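Long-range contacts in molybdenum cofactor biosynthesis protein (Pyrococcus furiosus, PDB 1XI8), which belongs to the MoeA family and probably acts as a molybdopterin molybdotransferase in the synthesis of the molybdenum cofactor: residues A[315-319]-A[381-385]; A[337-343]-A[360-364]. All blocks are in the same frame, centred on the assembly; numbering follows the deposited sequence.

Contact 1: residues A[315-319]-A[381-385]; sequences HLFVK and AYLVV
Polar contact between helix 315-319 and strand 381-385 rests on Lys319 and Tyr382, whose side chains meet from opposite directions. Lys319 NZ donates to Tyr382 OH over 3.2 Å, arriving at the edge of the phenol ring, in its plane. A bend in the lysine chain at chi3 (67°) brings the same ammonium into the plane of the His315 imidazole, where it gives a weak bond to His315 ND1 one turn back. Glu332 OE2 forms a long, weak ion pair with it.

The His315 and Tyr382 rings meet obliquely, planes at 56°, with Tyr382 CE1 4.0 Å from His315 ND1. The phenol also stacks on Phe352 of strand 350-358.

Apolar packing comes from Leu316 CD2, 4.3 Å from Tyr382 CE2 and 4.2 Å from Val384 CG1.

Helix 307-326, in the probable molybdopterin-binding region, thus packs on strand 381-386 of the C-terminal MoeA region, and one tyrosine meets it through its hydroxyl to Lys319 and its ring carbons CE1 and CE2 to His315 and Leu316. In this buried setting the phenol oxygen and imidazole nitrogen, if neutral as their acceptor roles suggest, probably offset part of the cost of burying the ammonium, with Glu332 a more distant counter-charge.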
loop_
_atom_site.group_PDB
_atom_site.type_symbol
_atom_site.label_atom_id
_atom_site.label_comp_id
_atom_site.label_asym_id
_atom_site.label_seq_id
_atom_site.Cartn_x
_atom_site.Cartn_y
_atom_site.Cartn_z
ATOM N N HIS A 315 -5.965 -10.285 9.705
ATOM C CA HIS A 315 -5.628 -8.943 10.180
ATOM C C HIS A 315 -5.450 -8.837 11.694
ATOM O O HIS A 315 -4.611 -8.074 12.166
ATOM C CB HIS A 315 -6.652 -7.912 9.695
ATOM C CG HIS A 315 -6.459 -7.506 8.267
ATOM N ND1 HIS A 315 -5.584 -6.511 7.888
ATOM C CD2 HIS A 315 -7.020 -7.968 7.123
ATOM C CE1 HIS A 315 -5.617 -6.375 6.578
ATOM N NE2 HIS A 315 -6.479 -7.247 6.090
ATOM N N LEU A 316 -6.222 -9.601 12.459
ATOM C CA LEU A 316 -6.103 -9.527 13.907
ATOM C C LEU A 316 -4.949 -10.380 14.441
ATOM O O LEU A 316 -4.456 -10.136 15.533
ATOM C CB LEU A 316 -7.427 -9.899 14.584
ATOM C CG LEU A 316 -8.638 -8.995 14.316
ATOM C CD1 LEU A 316 -9.789 -9.396 15.185
ATOM C CD2 LEU A 316 -8.301 -7.545 14.553
ATOM N N PHE A 317 -4.503 -11.360 13.660
ATOM C CA PHE A 317 -3.446 -12.260 14.110
ATOM C C PHE A 317 -2.277 -12.492 13.132
ATOM O O PHE A 317 -1.126 -12.196 13.453
ATOM C CB PHE A 317 -4.041 -13.619 14.502
ATOM C CG PHE A 317 -4.776 -13.613 15.810
ATOM C CD1 PHE A 317 -6.159 -13.515 15.845
ATOM C CD2 PHE A 317 -4.084 -13.720 17.008
ATOM C CE1 PHE A 317 -6.838 -13.515 17.049
ATOM C CE2 PHE A 317 -4.755 -13.723 18.206
ATOM C CZ PHE A 317 -6.137 -13.619 18.228
ATOM N N VAL A 318 -2.571 -13.038 11.955
ATOM C CA VAL A 318 -1.516 -13.488 11.034
ATOM C C VAL A 318 -0.607 -12.354 10.535
ATOM O O VAL A 318 0.624 -12.493 10.525
ATOM C CB VAL A 318 -2.103 -14.326 9.868
ATOM C CG1 VAL A 318 -1.016 -14.763 8.912
ATOM C CG2 VAL A 318 -2.833 -15.541 10.426
ATOM N N LYS A 319 -1.218 -11.240 10.138
ATOM C CA LYS A 319 -0.483 -10.036 9.763
ATOM C C LYS A 319 0.555 -9.642 10.825
ATOM O O LYS A 319 1.677 -9.254 10.498
ATOM C CB LYS A 319 -1.466 -8.893 9.544
ATOM C CG LYS A 319 -0.842 -7.566 9.180
ATOM C CD LYS A 319 -1.911 -6.495 8.893
ATOM C CE LYS A 319 -2.711 -6.118 10.142
ATOM N NZ LYS A 319 -3.608 -4.942 9.946
ATOM N N ALA A 381 -10.963 -0.456 5.318
ATOM C CA ALA A 381 -10.440 -0.283 6.664
ATOM C C ALA A 381 -11.301 -1.036 7.657
ATOM O O ALA A 381 -12.373 -1.528 7.324
ATOM C CB ALA A 381 -10.391 1.193 7.029
ATOM N N TYR A 382 -10.823 -1.135 8.886
ATOM C CA TYR A 382 -11.598 -1.802 9.899
ATOM C C TYR A 382 -11.524 -1.079 11.226
ATOM O O TYR A 382 -10.536 -0.429 11.557
ATOM C CB TYR A 382 -11.184 -3.269 10.053
ATOM C CG TYR A 382 -9.789 -3.498 10.592
ATOM C CD1 TYR A 382 -8.710 -3.647 9.730
ATOM C CD2 TYR A 382 -9.550 -3.580 11.964
ATOM C CE1 TYR A 382 -7.439 -3.868 10.207
ATOM C CE2 TYR A 382 -8.273 -3.801 12.450
ATOM C CZ TYR A 382 -7.223 -3.944 11.568
ATOM O OH TYR A 382 -5.942 -4.163 12.033
ATOM N N LEU A 383 -12.607 -1.210 11.968
ATOM C CA LEU A 383 -12.749 -0.642 13.282
ATOM C C LEU A 383 -12.813 -1.796 14.272
ATOM O O LEU A 383 -13.468 -2.798 14.010
ATOM C CB LEU A 383 -14.042 0.161 13.320
ATOM C CG LEU A 383 -14.756 0.442 14.634
ATOM C CD1 LEU A 383 -13.924 1.364 15.501
ATOM C CD2 LEU A 383 -16.107 1.060 14.313
ATOM N N VAL A 384 -12.123 -1.671 15.397
ATOM C CA VAL A 384 -12.257 -2.672 16.441
ATOM C C VAL A 384 -13.184 -2.167 17.560
ATOM O O VAL A 384 -13.082 -1.019 17.991
ATOM C CB VAL A 384 -10.869 -3.155 17.008
ATOM C CG1 VAL A 384 -10.142 -4.005 15.986
ATOM C CG2 VAL A 384 -9.994 -1.989 17.476
ATOM N N VAL A 385 -14.100 -3.022 18.005
ATOM C CA VAL A 385 -14.944 -2.738 19.175
ATOM C C VAL A 385 -14.553 -3.722 20.276
ATOM O O VAL A 385 -15.002 -4.861 20.289
ATOM C CB VAL A 385 -16.426 -2.849 18.842
ATOM C CG1 VAL A 385 -17.258 -2.270 19.977
ATOM C CG2 VAL A 385 -16.714 -2.103 17.563
#

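Contact 2: residues A[337-343]-A[360-364]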
loop_
_atom_site.group_PDB
_atom_site.type_symbol
_atom_site.label_atom_id
_atom_site.label_comp_id
_atom_site.label_asym_id
_atom_site.label_seq_id
_atom_site.Cartn_x
_atom_site.Cartn_y
_atom_site.Cartn_z
ATOM N N ALA A 337 -11.741 8.855 12.278
ATOM C CA ALA A 337 -12.905 8.914 11.415
ATOM C C ALA A 337 -14.156 9.170 12.229
ATOM O O ALA A 337 -14.288 8.663 13.334
ATOM C CB ALA A 337 -13.051 7.624 10.587
ATOM N N VAL A 338 -15.057 9.972 11.666
ATOM C CA VAL A 338 -16.390 10.186 12.205
ATOM C C VAL A 338 -17.303 9.110 11.628
ATOM O O VAL A 338 -17.336 8.909 10.419
ATOM C CB VAL A 338 -16.935 11.593 11.835
ATOM C CG1 VAL A 338 -18.422 11.714 12.159
ATOM C CG2 VAL A 338 -16.130 12.697 12.539
ATOM N N LEU A 339 -18.036 8.408 12.481
ATOM C CA LEU A 339 -18.930 7.361 12.006
ATOM C C LEU A 339 -20.145 7.922 11.281
ATOM O O LEU A 339 -20.780 8.863 11.755
ATOM C CB LEU A 339 -19.387 6.503 13.175
ATOM C CG LEU A 339 -18.312 5.624 13.802
ATOM C CD1 LEU A 339 -18.880 4.916 15.002
ATOM C CD2 LEU A 339 -17.822 4.632 12.773
ATOM N N GLU A 340 -20.463 7.354 10.120
ATOM C CA GLU A 340 -21.671 7.744 9.392
ATOM C C GLU A 340 -22.855 6.945 9.919
ATOM O O GLU A 340 -24.004 7.348 9.738
ATOM C CB GLU A 340 -21.520 7.551 7.879
ATOM C CG GLU A 340 -20.755 8.677 7.149
ATOM C CD GLU A 340 -20.446 8.352 5.674
ATOM O OE1 GLU A 340 -19.970 9.253 4.941
ATOM O OE2 GLU A 340 -20.666 7.200 5.239
ATOM N N ASP A 341 -22.576 5.824 10.582
ATOM C CA ASP A 341 -23.633 4.960 11.123
ATOM C C ASP A 341 -23.359 4.505 12.579
ATOM O O ASP A 341 -22.268 4.759 13.136
ATOM C CB ASP A 341 -23.826 3.738 10.211
ATOM C CG ASP A 341 -23.928 4.111 8.728
ATOM O OD1 ASP A 341 -24.869 4.863 8.352
ATOM O OD2 ASP A 341 -23.068 3.647 7.937
ATOM N N ASP A 342 -24.349 3.851 13.193
ATOM C CA ASP A 342 -24.181 3.245 14.517
ATOM C C ASP A 342 -23.393 1.935 14.391
ATOM O O ASP A 342 -23.513 1.221 13.393
ATOM C CB ASP A 342 -25.536 2.937 15.174
ATOM C CG ASP A 342 -26.235 4.176 15.728
ATOM O OD1 ASP A 342 -27.482 4.141 15.839
ATOM O OD2 ASP A 342 -25.565 5.181 16.059
ATOM N N VAL A 343 -22.587 1.614 15.397
ATOM C CA VAL A 343 -21.849 0.352 15.384
ATOM C C VAL A 343 -22.319 -0.485 16.544
ATOM O O VAL A 343 -21.853 -0.309 17.671
ATOM C CB VAL A 343 -20.323 0.536 15.467
ATOM C CG1 VAL A 343 -19.626 -0.820 15.549
ATOM C CG2 VAL A 343 -19.833 1.318 14.269
ATOM N N GLY A 360 -12.017 11.727 6.224
ATOM C CA GLY A 360 -12.302 11.905 7.642
ATOM C C GLY A 360 -13.533 11.149 8.093
ATOM O O GLY A 360 -13.882 11.187 9.268
ATOM N N LYS A 361 -14.190 10.457 7.163
ATOM C CA LYS A 361 -15.449 9.770 7.458
ATOM C C LYS A 361 -15.359 8.254 7.302
ATOM O O LYS A 361 -14.647 7.755 6.430
ATOM C CB LYS A 361 -16.558 10.294 6.544
ATOM C CG LYS A 361 -16.853 11.797 6.657
ATOM C CD LYS A 361 -17.717 12.249 5.469
ATOM C CE LYS A 361 -18.444 13.567 5.722
ATOM N NZ LYS A 361 -19.044 14.099 4.440
ATOM N N ALA A 362 -16.091 7.529 8.143
ATOM C CA ALA A 362 -16.171 6.073 8.035
ATOM C C ALA A 362 -17.611 5.593 7.892
ATOM O O ALA A 362 -18.463 5.855 8.750
ATOM C CB ALA A 362 -15.499 5.387 9.226
ATOM N N LYS A 363 -17.867 4.878 6.799
ATOM C CA LYS A 363 -19.177 4.317 6.534
ATOM C C LYS A 363 -19.188 2.831 6.903
ATOM O O LYS A 363 -18.420 2.038 6.368
ATOM C CB LYS A 363 -19.540 4.539 5.065
ATOM C CG LYS A 363 -20.849 3.918 4.622
ATOM C CD LYS A 363 -22.086 4.610 5.225
ATOM C CE LYS A 363 -23.354 4.214 4.444
ATOM N NZ LYS A 363 -24.624 4.634 5.116
ATOM N N VAL A 364 -20.059 2.469 7.834
ATOM C CA VAL A 364 -20.190 1.096 8.288
ATOM C C VAL A 364 -20.876 0.202 7.252
ATOM O O VAL A 364 -21.980 0.497 6.800
ATOM C CB VAL A 364 -20.995 1.045 9.584
ATOM C CG1 VAL A 364 -21.156 -0.394 10.060
ATOM C CG2 VAL A 364 -20.334 1.915 10.652
#
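Asp341 OD2 is gripped by two groups of strand 361-364, though neither bond is strong. The backbone N of Val364 points to it over 3.2 Å with a bent N-H...O angle of 131°, and Lys363 NZ makes a second weak bond. The ammonium lies slightly closer, at 3.3 Å, to Asp341 OD1, which receives it on its syn lone pair, so the salt bridge is forked over both carboxylate oxygens. Lys363 can reach there because its chain, with CG anti to the backbone N (chi1 176°), bends at chi2 and crosses the aspartate obliquely. Glu340 contributes a second negative charge nearby: its OE1 lies 3.8 Å from Lys361 CD, with the lysine ammonium groups beyond contact.

The backbones pair as parallel strands. Val338 N donates to Gly360 O, Ala362 N to Val338 O over 2.9 Å at 171°, and Glu340 N to Ala362 O. Gly360, with its positive phi, leads into the strand.

The face carrying Leu339 and Ala362 is apolar. Ala337 CB meets Ala362 CB at 3.6 Å, and Leu339 CD2 touches both Ala362 and Val364. Farther along, past the paired residues, Val343 CG2 lies 3.7 Å from Val364 CG2.

Strand 334-339 is flanked by 361-364 and, running antiparallel, by 397-402, while 361-364 pairs in turn with the antiparallel strand 350-358. Val343 and Val364 both pack on Val353 of that strand, and beyond the pairing Arg394 NE bonds to Glu340 O and its backbone N to Asp342 OD2.

How the contacts relate
The two contacts lie about 17 Å apart, centre to centre, and both reach the same mixed sheet. In chain order, helix 307-326 leads directly to strand 334-339; both segments of contact 2 then pass before strand 381-386 returns to complete contact 1. Contact 1 thus joins the helix, in the probable molybdopterin-binding region, to the C-terminal MoeA region, whereas contact 2 is internal to the latter. Alternating side chains of strand 381-386 connect them: Tyr382 and Val384 meet the helix, while Leu383 CD2 packs 3.7 Å from Val343 CG2. One strand therefore links the packing between the two regions with the apolar interior of the C-terminal one.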